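Local coordinates for probable secreted solute-binding lipoprotein (Streptomyces coelicolor, PDB 3I3V) that probably serves as the extracellular solute-binding lipoprotein of a membrane transport system, capturing a solute between two lobes, at residues C[5-11]-C[298-303]; C[124-130]-C[243-249]. All blocks are in the same frame, centred on the assembly; numbering follows the deposited sequence.

Interaction 1: C[5-11]-C[298-303]; sequences SDPDTLV and RKIEQV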
ATOM      1  N   SER C   5     -53.991  -0.452  -0.640  1.00 54.77           N
ATOM      2  CA  SER C   5     -53.467  -1.636  -1.338  1.00 55.88           C
ATOM      3  C   SER C   5     -52.211  -1.686  -2.190  1.00 56.10           C
ATOM      4  O   SER C   5     -51.398  -2.601  -2.002  1.00 58.23           O
ATOM      5  CB  SER C   5     -54.588  -2.227  -2.183  1.00 54.70           C
ATOM      6  OG  SER C   5     -54.112  -3.361  -2.929  1.00 54.26           O
ATOM      7  N   ASP C   6     -52.073  -0.785  -3.166  1.00 55.94           N
ATOM      8  CA  ASP C   6     -50.878  -0.797  -4.011  1.00 57.86           C
ATOM      9  C   ASP C   6     -49.621  -0.673  -3.194  1.00 56.72           C
ATOM     10  O   ASP C   6     -49.647  -0.162  -2.086  1.00 57.11           O
ATOM     11  CB  ASP C   6     -50.888   0.346  -5.023  1.00 60.46           C
ATOM     12  CG  ASP C   6     -52.088   0.288  -5.943  1.00 61.07           C
ATOM     13  OD1 ASP C   6     -52.646  -0.824  -6.178  1.00 61.83           O
ATOM     14  OD2 ASP C   6     -52.484   1.355  -6.466  1.00 62.87           O
ATOM     15  N   PRO C   7     -48.502  -1.182  -3.719  1.00 55.65           N
ATOM     16  CA  PRO C   7     -47.253  -1.068  -2.970  1.00 56.34           C
ATOM     17  C   PRO C   7     -47.001   0.441  -3.017  1.00 57.89           C
ATOM     18  O   PRO C   7     -47.839   1.188  -3.523  1.00 60.52           O
ATOM     19  CB  PRO C   7     -46.260  -1.865  -3.824  1.00 55.21           C
ATOM     20  CG  PRO C   7     -47.113  -2.855  -4.505  1.00 54.87           C
ATOM     21  CD  PRO C   7     -48.321  -2.028  -4.904  1.00 55.72           C
ATOM     22  N   ASP C   8     -45.867   0.902  -2.512  1.00 58.56           N
ATOM     23  CA  ASP C   8     -45.577   2.339  -2.508  1.00 59.12           C
ATOM     24  C   ASP C   8     -46.726   3.115  -1.842  1.00 58.12           C
ATOM     25  O   ASP C   8     -46.849   4.329  -2.005  1.00 58.31           O
ATOM     26  CB  ASP C   8     -45.356   2.881  -3.933  1.00 60.26           C
ATOM     27  CG  ASP C   8     -44.897   1.812  -4.907  1.00 61.33           C
ATOM     28  OD1 ASP C   8     -43.905   1.110  -4.614  1.00 59.81           O
ATOM     29  OD2 ASP C   8     -45.539   1.686  -5.970  1.00 62.13           O
ATOM     30  N   THR C   9     -47.576   2.404  -1.110  1.00 56.44           N
ATOM     31  CA  THR C   9     -48.676   3.028  -0.386  1.00 53.97           C
ATOM     32  C   THR C   9     -48.703   2.388   0.976  1.00 51.93           C
ATOM     33  O   THR C   9     -49.125   1.266   1.117  1.00 54.53           O
ATOM     34  CB  THR C   9     -50.029   2.771  -1.027  1.00 54.20           C
ATOM     35  OG1 THR C   9     -50.154   3.564  -2.204  1.00 54.63           O
ATOM     36  CG2 THR C   9     -51.141   3.150  -0.068  1.00 53.98           C
ATOM     37  N   LEU C  10     -48.268   3.119   1.980  1.00 48.50           N
ATOM     38  CA  LEU C  10     -48.238   2.588   3.311  1.00 45.13           C
ATOM     39  C   LEU C  10     -49.490   3.075   4.012  1.00 44.00           C
ATOM     40  O   LEU C  10     -49.693   4.276   4.083  1.00 45.36           O
ATOM     41  CB  LEU C  10     -47.017   3.129   4.031  1.00 44.63           C
ATOM     42  CG  LEU C  10     -46.186   2.293   4.983  1.00 44.08           C
ATOM     43  CD1 LEU C  10     -45.794   3.097   6.195  1.00 43.98           C
ATOM     44  CD2 LEU C  10     -46.934   1.059   5.370  1.00 45.09           C
ATOM     45  N   VAL C  11     -50.340   2.172   4.509  1.00 41.69           N
ATOM     46  CA  VAL C  11     -51.559   2.594   5.216  1.00 40.16           C
ATOM     47  C   VAL C  11     -51.310   2.366   6.697  1.00 38.69           C
ATOM     48  O   VAL C  11     -50.982   1.256   7.117  1.00 39.64           O
ATOM     49  CB  VAL C  11     -52.796   1.775   4.793  1.00 40.40           C
ATOM     50  CG1 VAL C  11     -54.033   2.303   5.510  1.00 39.16           C
ATOM     51  CG2 VAL C  11     -52.982   1.840   3.287  1.00 39.97           C
ATOM     52  N   ARG C 298     -46.345  -7.743   3.667  1.00 41.67           N
ATOM     53  CA  ARG C 298     -46.284  -7.791   2.215  1.00 42.93           C
ATOM     54  C   ARG C 298     -45.550  -6.560   1.710  1.00 42.77           C
ATOM     55  O   ARG C 298     -44.824  -6.624   0.719  1.00 43.58           O
ATOM     56  CB  ARG C 298     -47.694  -7.839   1.620  1.00 45.37           C
ATOM     57  CG  ARG C 298     -47.715  -8.138   0.124  1.00 50.10           C
ATOM     58  CD  ARG C 298     -49.121  -8.084  -0.468  1.00 53.67           C
ATOM     59  NE  ARG C 298     -49.728  -6.763  -0.319  1.00 58.34           N
ATOM     60  CZ  ARG C 298     -50.520  -6.404   0.688  1.00 59.56           C
ATOM     61  NH1 ARG C 298     -50.817  -7.273   1.648  1.00 59.96           N
ATOM     62  NH2 ARG C 298     -51.016  -5.172   0.736  1.00 60.96           N
ATOM     63  N   LYS C 299     -45.751  -5.439   2.398  1.00 41.72           N
ATOM     64  CA  LYS C 299     -45.106  -4.176   2.052  1.00 41.37           C
ATOM     65  C   LYS C 299     -43.994  -3.895   3.060  1.00 41.28           C
ATOM     66  O   LYS C 299     -43.775  -2.745   3.419  1.00 40.54           O
ATOM     67  CB  LYS C 299     -46.106  -3.013   2.128  1.00 43.30           C
ATOM     68  CG  LYS C 299     -47.403  -3.191   1.355  1.00 43.86           C
ATOM     69  CD  LYS C 299     -48.295  -1.975   1.538  1.00 42.99           C
ATOM     70  CE  LYS C 299     -49.633  -2.172   0.856  1.00 42.40           C
ATOM     71  NZ  LYS C 299     -50.575  -1.054   1.135  1.00 41.11           N
ATOM     72  N   ILE C 300     -43.296  -4.936   3.514  1.00 41.98           N
ATOM     73  CA  ILE C 300     -42.246  -4.775   4.515  1.00 43.80           C
ATOM     74  C   ILE C 300     -41.107  -3.847   4.112  1.00 45.61           C
ATOM     75  O   ILE C 300     -40.347  -3.401   4.970  1.00 45.53           O
ATOM     76  CB  ILE C 300     -41.645  -6.144   4.952  1.00 43.64           C
ATOM     77  CG1 ILE C 300     -40.846  -5.981   6.252  1.00 45.32           C
ATOM     78  CG2 ILE C 300     -40.699  -6.663   3.882  1.00 44.32           C
ATOM     79  CD1 ILE C 300     -41.616  -5.332   7.399  1.00 45.23           C
ATOM     80  N   GLU C 301     -40.967  -3.563   2.821  1.00 47.61           N
ATOM     81  CA  GLU C 301     -39.912  -2.650   2.396  1.00 49.54           C
ATOM     82  C   GLU C 301     -40.359  -1.226   2.742  1.00 49.26           C
ATOM     83  O   GLU C 301     -39.565  -0.424   3.239  1.00 49.44           O
ATOM     84  CB  GLU C 301     -39.611  -2.791   0.891  1.00 50.96           C
ATOM     85  CG  GLU C 301     -40.812  -3.034  -0.021  1.00 55.49           C
ATOM     86  CD  GLU C 301     -41.386  -4.445   0.098  1.00 58.11           C
ATOM     87  OE1 GLU C 301     -40.624  -5.429  -0.039  1.00 60.13           O
ATOM     88  OE2 GLU C 301     -42.607  -4.571   0.320  1.00 59.82           O
ATOM     89  N   GLN C 302     -41.629  -0.917   2.490  1.00 47.72           N
ATOM     90  CA  GLN C 302     -42.161   0.400   2.823  1.00 46.40           C
ATOM     91  C   GLN C 302     -42.155   0.561   4.341  1.00 44.13           C
ATOM     92  O   GLN C 302     -41.726   1.587   4.864  1.00 44.29           O
ATOM     93  CB  GLN C 302     -43.589   0.565   2.299  1.00 49.36           C
ATOM     94  CG  GLN C 302     -43.681   1.257   0.954  1.00 54.56           C
ATOM     95  CD  GLN C 302     -43.358   0.345  -0.203  1.00 57.85           C
ATOM     96  OE1 GLN C 302     -44.204  -0.435  -0.659  1.00 60.51           O
ATOM     97  NE2 GLN C 302     -42.122   0.426  -0.685  1.00 59.12           N
ATOM     98  N   VAL C 303     -42.633  -0.458   5.048  1.00 40.99           N
ATOM     99  CA  VAL C 303     -42.662  -0.421   6.503  1.00 39.21           C
ATOM    100  C   VAL C 303     -41.254  -0.176   7.040  1.00 40.34           C
ATOM    101  O   VAL C 303     -41.087   0.427   8.102  1.00 38.29           O
ATOM    102  CB  VAL C 303     -43.211  -1.743   7.081  1.00 37.53           C
ATOM    103  CG1 VAL C 303     -43.031  -1.773   8.586  1.00 34.57           C
ATOM    104  CG2 VAL C 303     -44.681  -1.885   6.723  1.00 36.55           C
TER
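Lys299 reaches lengthwise over the entry to strand 9-14 and sets its ammonium group on the backbone carbonyl of Thr9, NZ lying 2.7 Å from Thr9 O and almost in line with the C=O bond. Its CG stands anti to the carbonyl carbon (chi1 -52°), and from there the chain runs fully extended, so that CD and CE travel alongside the same oxygen before NZ arrives. A second, weak bond joins NZ to Asp6 O at 3.5 Å, and Asp66 completes the surroundings of the amine with a salt bridge from outside the two segments, probably favouring the charged form of this buried lysine. Deeper in, Leu10 turns its CD2 methyl to CG2 of Val303, 3.9 Å away, the two side chains crossing at about a right angle. This is the helix-against-sheet packing of an alpha/beta lobe, as in periplasmic-binding-protein folds: helix 300-310 lies against the sheet holding strands 9-14 and 67-70, and Val67 touches both Leu10 and Val303. Gln302, itself buried, joins this apolar part to the looser loop side. Its CB lies against Leu10 CG, whereas the chain bends at chi2 (79°) to bring OE1 within 2.8 Å of Asp8 N; the donor nitrogen sits above the plane of the carboxamide, 69° out of it. With the carboxamide cut back to an alanine here, Asp8 N is likely to lose this acceptor and the turn before the strand to be tied less firmly to the helix. Towards solvent the contact thins out: Ser5, Pro7 and Asp8 are exposed, and the Arg298 guanidinium comes edge-on to Ser5 O no closer than 3.8 Å from NH2, too far for a hydrogen bond.

Interaction 2: C[124-130]-C[243-249]; sequences TNWPVAY and AVQSAMS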
ATOM      1  N   THR C 124     -44.341   6.843  29.625  1.00 34.54           N
ATOM      2  CA  THR C 124     -44.842   7.784  30.607  1.00 35.63           C
ATOM      3  C   THR C 124     -43.941   7.831  31.818  1.00 37.09           C
ATOM      4  O   THR C 124     -43.465   6.795  32.293  1.00 36.85           O
ATOM      5  CB  THR C 124     -46.243   7.422  31.122  1.00 36.74           C
ATOM      6  OG1 THR C 124     -47.150   7.291  30.024  1.00 39.10           O
ATOM      7  CG2 THR C 124     -46.738   8.510  32.066  1.00 34.60           C
ATOM      8  N   ASN C 125     -43.687   9.051  32.279  1.00 37.97           N
ATOM      9  CA  ASN C 125     -42.912   9.297  33.481  1.00 38.55           C
ATOM     10  C   ASN C 125     -44.018   9.830  34.376  1.00 37.05           C
ATOM     11  O   ASN C 125     -44.742  10.744  33.985  1.00 36.90           O
ATOM     12  CB  ASN C 125     -41.849  10.365  33.258  1.00 41.46           C
ATOM     13  CG  ASN C 125     -40.446   9.814  33.389  1.00 45.48           C
ATOM     14  OD1 ASN C 125     -39.846   9.364  32.413  1.00 48.81           O
ATOM     15  ND2 ASN C 125     -39.918   9.831  34.611  1.00 46.92           N
ATOM     16  N   TRP C 126     -44.160   9.245  35.557  1.00 34.56           N
ATOM     17  CA  TRP C 126     -45.221   9.619  36.494  1.00 33.23           C
ATOM     18  C   TRP C 126     -44.588   9.916  37.850  1.00 33.02           C
ATOM     19  O   TRP C 126     -44.656   9.094  38.762  1.00 31.55           O
ATOM     20  CB  TRP C 126     -46.176   8.430  36.618  1.00 31.03           C
ATOM     21  CG  TRP C 126     -47.553   8.695  37.130  1.00 29.07           C
ATOM     22  CD1 TRP C 126     -47.908   9.426  38.228  1.00 27.69           C
ATOM     23  CD2 TRP C 126     -48.763   8.129  36.617  1.00 30.52           C
ATOM     24  NE1 TRP C 126     -49.266   9.345  38.434  1.00 27.36           N
ATOM     25  CE2 TRP C 126     -49.814   8.552  37.460  1.00 29.11           C
ATOM     26  CE3 TRP C 126     -49.060   7.300  35.525  1.00 30.95           C
ATOM     27  CZ2 TRP C 126     -51.144   8.175  37.243  1.00 29.70           C
ATOM     28  CZ3 TRP C 126     -50.383   6.925  35.306  1.00 29.91           C
ATOM     29  CH2 TRP C 126     -51.408   7.361  36.163  1.00 30.38           C
ATOM     30  N   PRO C 127     -43.970  11.099  38.003  1.00 33.16           N
ATOM     31  CA  PRO C 127     -43.321  11.475  39.266  1.00 32.84           C
ATOM     32  C   PRO C 127     -44.173  12.264  40.272  1.00 33.01           C
ATOM     33  O   PRO C 127     -45.374  12.471  40.083  1.00 32.72           O
ATOM     34  CB  PRO C 127     -42.131  12.289  38.787  1.00 31.90           C
ATOM     35  CG  PRO C 127     -42.769  13.092  37.661  1.00 33.26           C
ATOM     36  CD  PRO C 127     -43.629  12.058  36.934  1.00 32.76           C
ATOM     37  N   VAL C 128     -43.514  12.708  41.339  1.00 33.07           N
ATOM     38  CA  VAL C 128     -44.148  13.497  42.383  1.00 34.08           C
ATOM     39  C   VAL C 128     -43.625  14.932  42.310  1.00 35.49           C
ATOM     40  O   VAL C 128     -42.417  15.165  42.369  1.00 36.36           O
ATOM     41  CB  VAL C 128     -43.832  12.935  43.792  1.00 34.22           C
ATOM     42  CG1 VAL C 128     -44.611  13.705  44.836  1.00 33.21           C
ATOM     43  CG2 VAL C 128     -44.178  11.457  43.859  1.00 31.73           C
ATOM     44  N   ALA C 129     -44.541  15.886  42.173  1.00 35.52           N
ATOM     45  CA  ALA C 129     -44.195  17.298  42.094  1.00 34.46           C
ATOM     46  C   ALA C 129     -44.398  17.961  43.460  1.00 35.51           C
ATOM     47  O   ALA C 129     -45.429  17.758  44.107  1.00 34.93           O
ATOM     48  CB  ALA C 129     -45.062  17.983  41.040  1.00 34.68           C
ATOM     49  N   TYR C 130     -43.405  18.747  43.882  1.00 35.70           N
ATOM     50  CA  TYR C 130     -43.422  19.453  45.167  1.00 37.18           C
ATOM     51  C   TYR C 130     -43.330  20.967  44.957  1.00 37.55           C
ATOM     52  O   TYR C 130     -42.367  21.467  44.376  1.00 36.68           O
ATOM     53  CB  TYR C 130     -42.236  19.005  46.031  1.00 38.85           C
ATOM     54  CG  TYR C 130     -42.213  17.523  46.357  1.00 38.92           C
ATOM     55  CD1 TYR C 130     -42.748  17.043  47.547  1.00 37.34           C
ATOM     56  CD2 TYR C 130     -41.651  16.602  45.471  1.00 37.07           C
ATOM     57  CE1 TYR C 130     -42.726  15.686  47.853  1.00 37.02           C
ATOM     58  CE2 TYR C 130     -41.625  15.244  45.768  1.00 36.71           C
ATOM     59  CZ  TYR C 130     -42.163  14.794  46.961  1.00 35.89           C
ATOM     60  OH  TYR C 130     -42.133  13.456  47.269  1.00 35.66           O
ATOM     61  N   ALA C 243     -49.761  21.530  48.154  1.00 29.42           N
ATOM     62  CA  ALA C 243     -48.363  21.620  47.752  1.00 28.20           C
ATOM     63  C   ALA C 243     -47.730  20.400  47.086  1.00 28.62           C
ATOM     64  O   ALA C 243     -46.662  20.513  46.485  1.00 28.15           O
ATOM     65  CB  ALA C 243     -47.529  22.019  48.958  1.00 30.11           C
ATOM     66  N   VAL C 244     -48.352  19.232  47.192  1.00 28.27           N
ATOM     67  CA  VAL C 244     -47.760  18.047  46.577  1.00 26.90           C
ATOM     68  C   VAL C 244     -48.746  17.327  45.677  1.00 29.37           C
ATOM     69  O   VAL C 244     -49.940  17.250  45.972  1.00 28.78           O
ATOM     70  CB  VAL C 244     -47.248  17.049  47.626  1.00 27.23           C
ATOM     71  CG1 VAL C 244     -46.499  15.907  46.930  1.00 27.65           C
ATOM     72  CG2 VAL C 244     -46.335  17.754  48.616  1.00 26.62           C
ATOM     73  N   GLN C 245     -48.238  16.780  44.581  1.00 30.67           N
ATOM     74  CA  GLN C 245     -49.097  16.077  43.650  1.00 31.68           C
ATOM     75  C   GLN C 245     -48.351  15.060  42.824  1.00 32.20           C
ATOM     76  O   GLN C 245     -47.357  15.396  42.183  1.00 32.95           O
ATOM     77  CB  GLN C 245     -49.748  17.072  42.694  1.00 31.78           C
ATOM     78  CG  GLN C 245     -50.591  16.424  41.628  1.00 32.72           C
ATOM     79  CD  GLN C 245     -50.981  17.394  40.529  1.00 31.38           C
ATOM     80  OE1 GLN C 245     -52.062  17.289  39.950  1.00 28.95           O
ATOM     81  NE2 GLN C 245     -50.099  18.337  40.233  1.00 29.58           N
ATOM     82  N   SER C 246     -48.823  13.819  42.841  1.00 31.01           N
ATOM     83  CA  SER C 246     -48.219  12.781  42.022  1.00 30.07           C
ATOM     84  C   SER C 246     -49.040  12.771  40.731  1.00 31.16           C
ATOM     85  O   SER C 246     -50.267  12.701  40.776  1.00 32.17           O
ATOM     86  CB  SER C 246     -48.335  11.426  42.702  1.00 29.35           C
ATOM     87  OG  SER C 246     -47.888  10.412  41.824  1.00 26.58           O
ATOM     88  N   ALA C 247     -48.395  12.838  39.577  1.00 29.52           N
ATOM     89  CA  ALA C 247     -49.180  12.845  38.356  1.00 30.07           C
ATOM     90  C   ALA C 247     -48.352  12.602  37.103  1.00 32.33           C
ATOM     91  O   ALA C 247     -47.158  12.873  37.091  1.00 33.78           O
ATOM     92  CB  ALA C 247     -49.914  14.168  38.243  1.00 29.54           C
HETATM   93  N   MSE C 248     -48.992  12.089  36.053  1.00 32.61           N
HETATM   94  CA  MSE C 248     -48.310  11.836  34.788  1.00 34.93           C
HETATM   95  C   MSE C 248     -47.608  13.123  34.360  1.00 35.10           C
HETATM   96  O   MSE C 248     -48.132  14.216  34.572  1.00 34.47           O
HETATM   97  CB  MSE C 248     -49.317  11.455  33.707  1.00 38.23           C
HETATM   98  CG  MSE C 248     -50.041  10.131  33.910  1.00 44.47           C
HETATM   99 SE   MSE C 248     -51.362   9.840  32.494  1.00 52.64          SE
HETATM  100  CE  MSE C 248     -50.112   9.220  31.147  1.00 46.22           C
ATOM    101  N   SER C 249     -46.432  13.007  33.754  1.00 34.60           N
ATOM    102  CA  SER C 249     -45.724  14.199  33.315  1.00 35.21           C
ATOM    103  C   SER C 249     -46.619  14.999  32.357  1.00 35.01           C
ATOM    104  O   SER C 249     -46.544  16.224  32.307  1.00 33.06           O
ATOM    105  CB  SER C 249     -44.395  13.824  32.643  1.00 34.86           C
ATOM    106  OG  SER C 249     -44.601  13.008  31.506  1.00 35.93           O
TER
HETATM  107  O   HOH W   1     -45.656   9.163  41.293  1.00 30.60           O
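The indole of Trp126 carries Met248 CG on one face, 3.4 Å from the centroid of the six-membered ring in a CH-pi contact, with the Ala247 carbonyl carbon over the pyrrole part of the ring; at the edge, near the ring plane, sits Ser246 OG. The Tyr130 ring meets CG2 of Val244 obliquely through CD1. These side chains flank an antiparallel strand pair, 122-131 with 242-246, in the mixed sheet of one lobe of the solute-binding fold. Ala129 and Gln245 form its hydrogen-bonded pair, each N bonded to the other's O, between the non-hydrogen-bonded pairs Val128-Ser246 and Tyr130-Val244. Val128 and Val244, both with CG1 anti to the backbone N, bring these methyls together at 3.6 Å on the face that also carries Tyr130. Beyond Ser246 the strand ends but the bonding goes on: Ala247 N binds Pro127 O, and Ser249 N, at the start of helix 249-252, binds Asn125 O at 2.8 Å. Asp326 takes hydrogen bonds from Asn125 N and Ser249 OG, tying both segments to a third. Met248 is present as selenomethionine; its selenium lies obliquely beside the Trp126 ring, 4.6 Å from the same centroid, as a Met-aromatic contact, and the bend at chi3 (80°) turns CE to Thr124 CG2. One water bridges the two segments: it donates to Trp126 O at 2.7 Å and accepts from Ser246 OG at 2.6 Å.

The two contacts lie on opposite sides of the chain's centre, their own centres 41 Å apart and their nearest atoms about 23 Å apart, so neither touches the other. In sequence, both segments of interaction 2 fall between those of interaction 1. Each belongs to a different sheet: 5-11 with 298-303 ties the start of the chain to a later helix at the partly exposed outer end of one lobe, whereas 124-130 with 243-249 is buried in the other and has its centre about 11 Å from that of the chain. Solute-binding proteins of this family generally hold their ligand between the lobes; interaction 1, centred about 32 Å from the centre of the chain, is peripheral.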